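Local coordinates for outer surface protein (Borrelia burgdorferi, PDB 5IZT) that is of unknown function but belongs to a family of Borrelia surface proteins related to the complement-regulator-acquiring protein BbCRASP-1, at residues T182-L187 with I310-Y315; T272-N275 with N279-L282. All blocks are in the same frame, centred on the assembly; numbering follows the deposited sequence. Where two conformers were deposited one is given.

Contact 1: residues T182-L187 with I310-Y315; sequences TLKNEL and IFNQDY
In the all-helical fold of this BbCRASP-1-related protein, K184 of helix 179-197 reaches across to N312 of helix 280-316, at a surface place where both helices lean on helix 322-359. The backbones stay well apart, with 8.8 Å between K184 CA and N312 CA, and only 74 Å² is buried in total. Both side chains leave their helices toward each other and cross at about a right angle. In K184, CG is anti to the backbone N (chi1 180°), which carries the chain out toward helix 280-316; a bend at chi3 (69°) then turns its end. The ammonium atom NZ of K184 ends 3.4 Å from the atom modelled as ND2 of N312. That amide is probably flipped in the model, so the pairing of its oxygen and nitrogen remains doubtful. The firm polar partner of K184 NZ is Q181 OE1, on the same helix. K184 also touches L329, and N312 touches F325, both on helix 322-359. The chemistry thus points to a small polar approach between two side chains: the lysine nitrogen comes close to the amide of N312 at the surface, while its assigned hydrogen bond stays within helix 179-197.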
ATOM      1  N   THR A 182     -24.505  -1.091 -16.981  1.00 32.00           N
ATOM      2  CA  THR A 182     -23.281  -0.354 -17.300  1.00 37.21           C
ATOM      3  C   THR A 182     -22.522   0.031 -16.039  1.00 34.99           C
ATOM      4  O   THR A 182     -21.294  -0.130 -15.955  1.00 33.78           O
ATOM      5  CB  THR A 182     -23.623   0.896 -18.110  1.00 36.05           C
ATOM      6  OG1 THR A 182     -24.083   0.508 -19.411  1.00 32.71           O
ATOM      7  CG2 THR A 182     -22.399   1.799 -18.239  1.00 31.63           C
ATOM      8  N   LEU A 183     -23.237   0.591 -15.066  1.00 29.00           N
ATOM      9  CA  LEU A 183     -22.630   0.974 -13.797  1.00 28.85           C
ATOM     10  C   LEU A 183     -21.993  -0.224 -13.115  1.00 23.19           C
ATOM     11  O   LEU A 183     -20.847  -0.160 -12.661  1.00 26.49           O
ATOM     12  CB  LEU A 183     -23.699   1.571 -12.887  1.00 27.65           C
ATOM     13  CG  LEU A 183     -23.277   2.404 -11.680  1.00 34.55           C
ATOM     14  CD1 LEU A 183     -22.724   3.751 -12.126  1.00 38.84           C
ATOM     15  CD2 LEU A 183     -24.447   2.565 -10.712  1.00 33.00           C
ATOM     16  N   LYS A 184     -22.714  -1.345 -13.070  1.00 21.98           N
ATOM     17  CA  LYS A 184     -22.181  -2.531 -12.407  1.00 25.52           C
ATOM     18  C   LYS A 184     -20.923  -3.025 -13.114  1.00 26.95           C
ATOM     19  O   LYS A 184     -19.900  -3.304 -12.469  1.00 23.38           O
ATOM     20  CB  LYS A 184     -23.239  -3.634 -12.354  1.00 24.32           C
ATOM     21  CG  LYS A 184     -22.729  -4.900 -11.679  1.00 28.34           C
ATOM     22  CD  LYS A 184     -23.675  -6.058 -11.811  1.00 29.20           C
ATOM     23  CE  LYS A 184     -23.743  -6.565 -13.247  1.00 36.39           C
ATOM     24  NZ  LYS A 184     -24.804  -7.597 -13.406  1.00 45.89           N
ATOM     25  N   ASN A 185     -20.972  -3.109 -14.449  1.00 26.31           N
ATOM     26  CA  ASN A 185     -19.839  -3.654 -15.194  1.00 26.45           C
ATOM     27  C   ASN A 185     -18.619  -2.745 -15.106  1.00 25.52           C
ATOM     28  O   ASN A 185     -17.478  -3.226 -15.047  1.00 27.38           O
ATOM     29  CB  ASN A 185     -20.226  -3.879 -16.654  1.00 32.35           C
ATOM     30  CG  ASN A 185     -21.174  -5.045 -16.826  1.00 36.27           C
ATOM     31  OD1 ASN A 185     -21.224  -5.937 -15.984  1.00 33.27           O
ATOM     32  ND2 ASN A 185     -21.896  -5.069 -17.942  1.00 39.70           N
ATOM     33  N   GLU A 186     -18.840  -1.432 -15.099  1.00 24.63           N
ATOM     34  CA  GLU A 186     -17.732  -0.494 -14.996  1.00 31.72           C
ATOM     35  C   GLU A 186     -17.014  -0.654 -13.662  1.00 29.84           C
ATOM     36  O   GLU A 186     -15.778  -0.589 -13.604  1.00 24.76           O
ATOM     37  CB  GLU A 186     -18.258   0.926 -15.223  1.00 40.22           C
ATOM     38  CG  GLU A 186     -17.803   1.988 -14.249  1.00 57.00           C
ATOM     39  CD  GLU A 186     -18.657   3.249 -14.348  1.00 67.30           C
ATOM     40  OE1 GLU A 186     -19.098   3.577 -15.474  1.00 73.28           O
ATOM     41  OE2 GLU A 186     -18.905   3.897 -13.304  1.00 54.81           O
ATOM     42  N   LEU A 187     -17.765  -0.903 -12.584  1.00 22.25           N
ATOM     43  CA  LEU A 187     -17.116  -1.116 -11.290  1.00 21.43           C
ATOM     44  C   LEU A 187     -16.363  -2.444 -11.256  1.00 22.00           C
ATOM     45  O   LEU A 187     -15.240  -2.517 -10.731  1.00 23.13           O
ATOM     46  CB  LEU A 187     -18.150  -1.055 -10.165  1.00 19.10           C
ATOM     47  CG  LEU A 187     -17.579  -1.097  -8.746  1.00 18.63           C
ATOM     48  CD1 LEU A 187     -16.545   0.021  -8.544  1.00 21.35           C
ATOM     49  CD2 LEU A 187     -18.714  -1.019  -7.711  1.00 21.50           C
ATOM     50  N   ILE A 310     -22.813 -10.165  -4.078  1.00 24.28           N
ATOM     51  CA  ILE A 310     -23.882 -10.370  -3.097  1.00 25.44           C
ATOM     52  C   ILE A 310     -25.069  -9.463  -3.400  1.00 26.68           C
ATOM     53  O   ILE A 310     -26.226  -9.910  -3.455  1.00 29.40           O
ATOM     54  CB  ILE A 310     -23.338 -10.139  -1.676  1.00 29.20           C
ATOM     55  CG1 ILE A 310     -22.382 -11.262  -1.290  1.00 29.13           C
ATOM     56  CG2 ILE A 310     -24.466 -10.083  -0.652  1.00 27.42           C
ATOM     57  CD1 ILE A 310     -21.552 -10.914  -0.067  1.00 33.73           C
ATOM     58  N   PHE A 311     -24.804  -8.172  -3.608  1.00 25.05           N
ATOM     59  CA  PHE A 311     -25.894  -7.248  -3.917  1.00 23.87           C
ATOM     60  C   PHE A 311     -26.565  -7.635  -5.219  1.00 23.35           C
ATOM     61  O   PHE A 311     -27.781  -7.481  -5.372  1.00 24.04           O
ATOM     62  CB  PHE A 311     -25.354  -5.818  -4.010  1.00 24.40           C
ATOM     63  CG  PHE A 311     -24.792  -5.301  -2.716  1.00 34.61           C
ATOM     64  CD1 PHE A 311     -25.316  -5.720  -1.502  1.00 34.98           C
ATOM     65  CD2 PHE A 311     -23.749  -4.386  -2.713  1.00 30.44           C
ATOM     66  CE1 PHE A 311     -24.806  -5.244  -0.311  1.00 38.50           C
ATOM     67  CE2 PHE A 311     -23.229  -3.903  -1.523  1.00 35.05           C
ATOM     68  CZ  PHE A 311     -23.762  -4.335  -0.320  1.00 36.56           C
ATOM     69  N   ASN A 312     -25.781  -8.129  -6.178  1.00 27.55           N
ATOM     70  CA  ASN A 312     -26.335  -8.561  -7.456  1.00 27.17           C
ATOM     71  C   ASN A 312     -27.350  -9.680  -7.260  1.00 26.37           C
ATOM     72  O   ASN A 312     -28.438  -9.660  -7.852  1.00 27.12           O
ATOM     73  CB  ASN A 312     -25.182  -9.008  -8.365  1.00 27.77           C
ATOM     74  CG  ASN A 312     -25.625  -9.322  -9.766  1.00 35.41           C
ATOM     75  OD1 ASN A 312     -25.459 -10.444 -10.247  1.00 43.43           O
ATOM     76  ND2 ASN A 312     -26.191  -8.330 -10.439  1.00 33.30           N
ATOM     77  N   GLN A 313     -27.027 -10.663  -6.414  1.00 29.74           N
ATOM     78  CA  GLN A 313     -27.994 -11.736  -6.160  1.00 34.69           C
ATOM     79  C   GLN A 313     -29.193 -11.256  -5.346  1.00 35.22           C
ATOM     80  O   GLN A 313     -30.324 -11.712  -5.584  1.00 36.12           O
ATOM     81  CB  GLN A 313     -27.288 -12.894  -5.471  1.00 41.64           C
ATOM     82  CG  GLN A 313     -26.326 -13.589  -6.406  1.00 50.41           C
ATOM     83  CD  GLN A 313     -27.009 -14.243  -7.587  1.00 63.03           C
ATOM     84  OE1 GLN A 313     -28.141 -14.725  -7.481  1.00 67.39           O
ATOM     85  NE2 GLN A 313     -26.317 -14.279  -8.724  1.00 63.86           N
ATOM     86  N   ASP A 314     -28.984 -10.324  -4.412  1.00 31.87           N
ATOM     87  CA  ASP A 314     -30.110  -9.678  -3.741  1.00 31.63           C
ATOM     88  C   ASP A 314     -31.030  -9.009  -4.755  1.00 29.83           C
ATOM     89  O   ASP A 314     -32.264  -9.104  -4.665  1.00 31.78           O
ATOM     90  CB  ASP A 314     -29.591  -8.636  -2.751  1.00 28.73           C
ATOM     91  CG  ASP A 314     -28.964  -9.255  -1.539  1.00 40.52           C
ATOM     92  OD1 ASP A 314     -29.072 -10.492  -1.395  1.00 37.81           O
ATOM     93  OD2 ASP A 314     -28.352  -8.501  -0.747  1.00 41.37           O
ATOM     94  N   TYR A 315     -30.443  -8.306  -5.722  1.00 31.86           N
ATOM     95  CA  TYR A 315     -31.244  -7.661  -6.754  1.00 29.61           C
ATOM     96  C   TYR A 315     -31.961  -8.685  -7.619  1.00 34.81           C
ATOM     97  O   TYR A 315     -33.161  -8.541  -7.908  1.00 32.19           O
ATOM     98  CB  TYR A 315     -30.344  -6.765  -7.599  1.00 25.11           C
ATOM     99  CG  TYR A 315     -31.017  -6.234  -8.832  1.00 26.71           C
ATOM    100  CD1 TYR A 315     -32.038  -5.285  -8.745  1.00 29.22           C
ATOM    101  CD2 TYR A 315     -30.595  -6.634 -10.092  1.00 30.02           C
ATOM    102  CE1 TYR A 315     -32.645  -4.783  -9.887  1.00 33.78           C
ATOM    103  CE2 TYR A 315     -31.186  -6.129 -11.239  1.00 39.62           C
ATOM    104  CZ  TYR A 315     -32.209  -5.208 -11.133  1.00 41.10           C
ATOM    105  OH  TYR A 315     -32.790  -4.716 -12.287  1.00 40.54           O
TER

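Contact 2: residues T272-N275 with N279-L282; sequences TLYN and NHSL. Unlike the reference sequence in segment 272-275: T272 (reference Ala).
Y274 and H280 meet twice, through their rings and through a hydrogen bond. The rings form an offset stack, with centroids of the Y274 and H280 rings 4.2 Å apart and planes inclined by 16°. H280 NE2 lies over one face of the tyrosine, displaced toward its rim, and comes within 3.3 Å of Y274 CD1. The same nitrogen donates to Y274 O at 2.8 Å; the N-H points almost straight at the acceptor (165°), in the imidazole plane and onto a carbonyl lone pair. Stack and bond together hold the rotation of the imidazole; the bond to a carbonyl oxygen implies a proton on NE2. Although CB of Y274 points away from 279-282, CG is anti to the backbone N (chi1 -174°), and the ring returns to lie against the histidine.

One residue back, N279 ND2 donates to L273 O at 3.1 Å, also on a lone pair and in the amide plane. Consecutive side chains thus serve consecutive carbonyls, consistent with the close, matched spacing of the backbones: L273 CA to N279 CA is 5.9 Å and Y274 CA to H280 CA is 6.0 Å. Beside the polar pair, L273 CD1 and L282 CD2 make a looser apolar contact at 4.3 Å.

Farther out, L220 touches the side chains of both Y274 and H280, and I283 touches L273 and Y274. Helix 366-395 covers another part, with A370 against N279 and L282, while S366 OG bonds T272 O. Three residues separate the two segments, and the pattern belongs to a short helix-to-helix turn, in which the side chains of N279, just before helix 280-316, and H280, its first residue, bind backbone carbonyls at the end of helix 260-274.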
ATOM      1  N   THR A 272      20.583   4.509   5.269  1.00 18.32           N
ATOM      2  CA  THR A 272      21.176   5.659   5.947  1.00 17.65           C
ATOM      3  C   THR A 272      20.594   5.840   7.342  1.00 17.64           C
ATOM      4  O   THR A 272      21.334   6.038   8.319  1.00 14.53           O
ATOM      5  CB  THR A 272      20.971   6.927   5.113  1.00 19.78           C
ATOM      6  OG1 THR A 272      21.718   6.820   3.890  1.00 21.53           O
ATOM      7  CG2 THR A 272      21.444   8.162   5.889  1.00 23.37           C
ATOM      8  N   LEU A 273      19.261   5.802   7.455  1.00 14.77           N
ATOM      9  CA  LEU A 273      18.623   5.929   8.768  1.00 18.32           C
ATOM     10  C   LEU A 273      19.086   4.846   9.730  1.00 15.55           C
ATOM     11  O   LEU A 273      19.205   5.081  10.938  1.00 12.45           O
ATOM     12  CB  LEU A 273      17.102   5.862   8.625  1.00 15.16           C
ATOM     13  CG  LEU A 273      16.406   7.038   7.942  1.00 24.21           C
ATOM     14  CD1 LEU A 273      14.934   6.704   7.803  1.00 17.96           C
ATOM     15  CD2 LEU A 273      16.604   8.304   8.775  1.00 18.20           C
ATOM     16  N   TYR A 274      19.307   3.633   9.222  1.00 12.97           N
ATOM     17  CA  TYR A 274      19.610   2.495  10.084  1.00 14.32           C
ATOM     18  C   TYR A 274      20.957   2.626  10.784  1.00 20.85           C
ATOM     19  O   TYR A 274      21.169   1.971  11.815  1.00 13.89           O
ATOM     20  CB  TYR A 274      19.552   1.227   9.232  1.00 17.05           C
ATOM     21  CG  TYR A 274      19.709  -0.080   9.974  1.00 13.85           C
ATOM     22  CD1 TYR A 274      18.615  -0.731  10.545  1.00 12.70           C
ATOM     23  CD2 TYR A 274      20.973  -0.653  10.112  1.00 18.81           C
ATOM     24  CE1 TYR A 274      18.776  -1.948  11.206  1.00 21.49           C
ATOM     25  CE2 TYR A 274      21.152  -1.845  10.778  1.00 20.48           C
ATOM     26  CZ  TYR A 274      20.064  -2.490  11.330  1.00 25.19           C
ATOM     27  OH  TYR A 274      20.301  -3.684  11.988  1.00 25.70           O
ATOM     28  N   ASN A 275      21.826   3.515  10.283  1.00 13.48           N
ATOM     29  CA  ASN A 275      23.159   3.737  10.846  1.00 15.00           C
ATOM     30  C   ASN A 275      23.125   4.122  12.322  1.00 22.49           C
ATOM     31  O   ASN A 275      24.102   3.874  13.045  1.00 19.52           O
ATOM     32  CB  ASN A 275      23.868   4.837  10.059  1.00 19.79           C
ATOM     33  CG  ASN A 275      24.341   4.368   8.712  1.00 30.11           C
ATOM     34  OD1 ASN A 275      24.576   3.181   8.516  1.00 31.59           O
ATOM     35  ND2 ASN A 275      24.524   5.301   7.784  1.00 34.21           N
ATOM     36  N   ASN A 279      17.187   5.641  15.350  1.00 15.73           N
ATOM     37  CA  ASN A 279      16.263   5.790  14.227  1.00 15.46           C
ATOM     38  C   ASN A 279      15.484   4.524  13.880  1.00 20.18           C
ATOM     39  O   ASN A 279      14.613   4.577  13.002  1.00 17.99           O
ATOM     40  CB  ASN A 279      17.015   6.244  12.969  1.00 19.62           C
ATOM     41  CG  ASN A 279      17.705   7.579  13.160  1.00 18.93           C
ATOM     42  OD1 ASN A 279      17.275   8.397  13.970  1.00 17.60           O
ATOM     43  ND2 ASN A 279      18.769   7.801  12.422  1.00 17.86           N
ATOM     44  N   HIS A 280      15.752   3.400  14.540  1.00 13.62           N
ATOM     45  CA  HIS A 280      15.131   2.144  14.126  1.00 13.25           C
ATOM     46  C   HIS A 280      13.615   2.148  14.332  1.00 19.08           C
ATOM     47  O   HIS A 280      12.886   1.584  13.510  1.00 14.73           O
ATOM     48  CB  HIS A 280      15.797   0.978  14.865  1.00 14.15           C
ATOM     49  CG  HIS A 280      17.204   0.736  14.419  1.00 13.94           C
ATOM     50  ND1 HIS A 280      17.999  -0.270  14.930  1.00 14.84           N
ATOM     51  CD2 HIS A 280      17.959   1.386  13.496  1.00 14.20           C
ATOM     52  CE1 HIS A 280      19.183  -0.233  14.339  1.00 14.55           C
ATOM     53  NE2 HIS A 280      19.187   0.770  13.472  1.00 15.11           N
ATOM     54  N   SER A 281      13.105   2.799  15.381  1.00 21.10           N
ATOM     55  CA  SER A 281      11.651   2.836  15.557  0.53 17.33           C
ATOM     56  C   SER A 281      10.982   3.620  14.437  1.00 17.56           C
ATOM     57  O   SER A 281       9.874   3.276  14.004  1.00 17.73           O
ATOM     58  CB  SER A 281      11.291   3.426  16.921  0.53 22.39           C
ATOM     59  OG  SER A 281      11.857   2.655  17.973  0.53 24.28           O
ATOM     60  N   LEU A 282      11.634   4.685  13.957  1.00 17.79           N
ATOM     61  CA  LEU A 282      11.092   5.441  12.836  1.00 16.79           C
ATOM     62  C   LEU A 282      11.025   4.580  11.583  1.00 11.93           C
ATOM     63  O   LEU A 282      10.025   4.587  10.861  1.00 12.10           O
ATOM     64  CB  LEU A 282      11.950   6.680  12.575  1.00 16.36           C
ATOM     65  CG  LEU A 282      11.692   7.399  11.242  1.00 20.99           C
ATOM     66  CD1 LEU A 282      10.278   7.965  11.164  1.00 21.51           C
ATOM     67  CD2 LEU A 282      12.747   8.501  10.974  1.00 16.36           C
TER

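Overall arrangement
Helix 280-316 is common to both contacts: contact 2 sits at its start, where the chain arrives from helix 260-274, and contact 1 lies close to its end. Their centres are about 47 Å apart and their nearest atoms about 33 Å, so they do not touch; they fall on opposite sides of the chain's centre, with about 26 Å (contact 1) and about 21 Å (contact 2) from contact centre to chain centre. In sequence, contact 2 is nested within the loop that contact 1 closes. The two differ in kind: contact 2 is a buried, local joint between successive helices, whereas contact 1 is a small surface meeting of helices distant in sequence.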